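Local coordinates for protein 3-dehydroquinate dehydratase (Zymomonas mobilis subsp. mobilis, PDB 6SMF) that probably catalyses the trans-dehydration of 3-dehydroquinate to 3-dehydroshikimate through an enolate intermediate, a step of the shikimate pathway leading to chorismate, at residues 78-83 and 90-95. Sequence-based numbering, arbitrary orientation.
Sequences VILNAA and VAIYDA
Ile92 reaches from its helix to both Leu80 and Ala82 with different branches, a compact example of how one beta-branched residue can tie a helix to a parallel strand and to the first loop residue beyond it. Its CG2 methyl meets CD2 of Leu80 at 3.9 Å, while the longer arm heads for the loop just past the strand and leaves CD1 4.4 Å from CB of Ala82, a looser touch. The split follows from the torsions: CG1 lies beside the backbone N, opposite the carbonyl carbon (chi1 -76°), and an extended chi2 carries CD1 onward. Leu80 already points its CB toward the helix; CG lies anti to its own backbone N, and a chi2 of 58° then sets CD2 as the methyl that faces Ile92. The two side chains meet at a slant, methyl against methyl. The contact is small, burying 88 Å² over both sides, and wholly apolar, with all three residues buried.

Polar groups of the same segments look elsewhere. Where the strand gives way to the loop, OD1 of Asn81 accepts a 3.1 Å bond from the backbone N of Ala83, closing an Asx turn; the donor is tilted 26° from the carbonyl plane. ND2 bonds Tyr139 and a citrate probably from the crystallisation liquor, at a residue predicted to bind substrate. On the helix, Asp94, also predicted to bind substrate, forms a salt bridge with Arg118 of a neighbouring subunit.

The packing thus joins the first strand and the helix of the beta-alpha-beta unit formed by strand 77-81, helix 90-98 and strand 103-107. Leu13 of strand 9-14 also touches Leu80, Ile64 of helix 60-72 touches Ile92, and Val123 of helix 122-126 packs against both Ile92 and Ala82, with strand 77-81 central in the five-stranded parallel sheet.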
loop_
_atom_site.group_PDB
_atom_site.type_symbol
_atom_site.label_atom_id
_atom_site.label_comp_id
_atom_site.label_asym_id
_atom_site.label_seq_id
_atom_site.Cartn_x
_atom_site.Cartn_y
_atom_site.Cartn_z
ATOM N N VAL A 78 -4.720 1.478 -35.952
ATOM C CA VAL A 78 -3.965 2.613 -35.342
ATOM C C VAL A 78 -2.717 2.044 -34.673
ATOM O O VAL A 78 -2.799 1.067 -33.913
ATOM C CB VAL A 78 -4.783 3.411 -34.322
ATOM C CG1 VAL A 78 -3.959 4.514 -33.676
ATOM C CG2 VAL A 78 -6.029 3.986 -34.956
ATOM N N ILE A 79 -1.585 2.636 -34.994
ATOM C CA ILE A 79 -0.317 2.398 -34.274
ATOM C C ILE A 79 -0.186 3.610 -33.368
ATOM O O ILE A 79 -0.251 4.728 -33.899
ATOM C CB ILE A 79 0.833 2.254 -35.270
ATOM C CG1 ILE A 79 0.680 1.005 -36.153
ATOM C CG2 ILE A 79 2.153 2.290 -34.544
ATOM C CD1 ILE A 79 1.576 1.003 -37.421
ATOM N N LEU A 80 -0.122 3.390 -32.055
ATOM C CA LEU A 80 -0.203 4.477 -31.051
ATOM C C LEU A 80 1.000 4.400 -30.122
ATOM O O LEU A 80 1.196 3.369 -29.485
ATOM C CB LEU A 80 -1.503 4.347 -30.252
ATOM C CG LEU A 80 -1.666 5.366 -29.133
ATOM C CD1 LEU A 80 -1.604 6.796 -29.689
ATOM C CD2 LEU A 80 -2.969 5.104 -28.379
ATOM N N ASN A 81 1.790 5.463 -30.118
ATOM C CA ASN A 81 2.839 5.744 -29.117
ATOM C C ASN A 81 2.370 6.978 -28.346
ATOM O O ASN A 81 2.611 8.085 -28.805
ATOM C CB ASN A 81 4.197 5.918 -29.798
ATOM C CG ASN A 81 5.269 6.012 -28.754
ATOM O OD1 ASN A 81 4.926 6.249 -27.606
ATOM N ND2 ASN A 81 6.527 5.834 -29.128
ATOM N N ALA A 82 1.621 6.793 -27.271
ATOM C CA ALA A 82 1.063 7.879 -26.431
ATOM C C ALA A 82 2.158 8.531 -25.574
ATOM O O ALA A 82 1.843 9.440 -24.830
ATOM C CB ALA A 82 -0.042 7.314 -25.576
ATOM N N ALA A 83 3.403 8.082 -25.671
ATOM C CA ALA A 83 4.538 8.572 -24.844
ATOM C C ALA A 83 4.098 8.648 -23.366
ATOM O O ALA A 83 3.526 7.626 -22.886
ATOM C CB ALA A 83 5.046 9.876 -25.363
ATOM N N VAL A 90 -6.505 7.440 -18.611
ATOM C CA VAL A 90 -7.765 6.670 -18.597
ATOM C C VAL A 90 -8.572 7.053 -19.836
ATOM O O VAL A 90 -9.224 6.155 -20.424
ATOM C CB VAL A 90 -8.565 6.914 -17.319
ATOM C CG1 VAL A 90 -9.888 6.176 -17.356
ATOM C CG2 VAL A 90 -7.770 6.483 -16.083
ATOM N N ALA A 91 -8.481 8.303 -20.285
ATOM C CA ALA A 91 -9.337 8.772 -21.396
ATOM C C ALA A 91 -8.879 8.098 -22.691
ATOM O O ALA A 91 -9.795 7.746 -23.500
ATOM C CB ALA A 91 -9.306 10.275 -21.482
ATOM N N ILE A 92 -7.553 7.901 -22.883
ATOM C CA ILE A 92 -7.053 7.171 -24.083
ATOM C C ILE A 92 -7.447 5.694 -23.993
ATOM O O ILE A 92 -7.782 5.103 -25.016
ATOM C CB ILE A 92 -5.556 7.384 -24.290
ATOM C CG1 ILE A 92 -5.310 8.780 -24.867
ATOM C CG2 ILE A 92 -4.932 6.328 -25.189
ATOM C CD1 ILE A 92 -3.876 9.234 -24.666
ATOM N N TYR A 93 -7.438 5.125 -22.784
ATOM C CA TYR A 93 -7.827 3.715 -22.550
ATOM C C TYR A 93 -9.278 3.566 -23.032
ATOM O O TYR A 93 -9.581 2.615 -23.754
ATOM C CB TYR A 93 -7.587 3.339 -21.084
ATOM C CG TYR A 93 -8.366 2.154 -20.588
ATOM C CD1 TYR A 93 -7.871 0.871 -20.661
ATOM C CD2 TYR A 93 -9.616 2.326 -20.027
ATOM C CE1 TYR A 93 -8.606 -0.225 -20.207
ATOM C CE2 TYR A 93 -10.353 1.261 -19.567
ATOM C CZ TYR A 93 -9.865 -0.023 -19.649
ATOM O OH TYR A 93 -10.740 -0.974 -19.171
ATOM N N ASP A 94 -10.145 4.505 -22.657
ATOM C CA ASP A 94 -11.596 4.440 -22.970
ATOM C C ASP A 94 -11.803 4.643 -24.479
ATOM O O ASP A 94 -12.664 3.906 -25.053
ATOM C CB ASP A 94 -12.360 5.463 -22.139
ATOM C CG ASP A 94 -12.806 4.907 -20.813
ATOM O OD1 ASP A 94 -12.874 3.654 -20.687
ATOM O OD2 ASP A 94 -13.176 5.710 -19.958
ATOM N N ALA A 95 -11.057 5.573 -25.090
ATOM C CA ALA A 95 -11.112 5.817 -26.551
ATOM C C ALA A 95 -10.809 4.520 -27.308
ATOM O O ALA A 95 -11.631 4.116 -28.122
ATOM C CB ALA A 95 -10.162 6.911 -26.943
#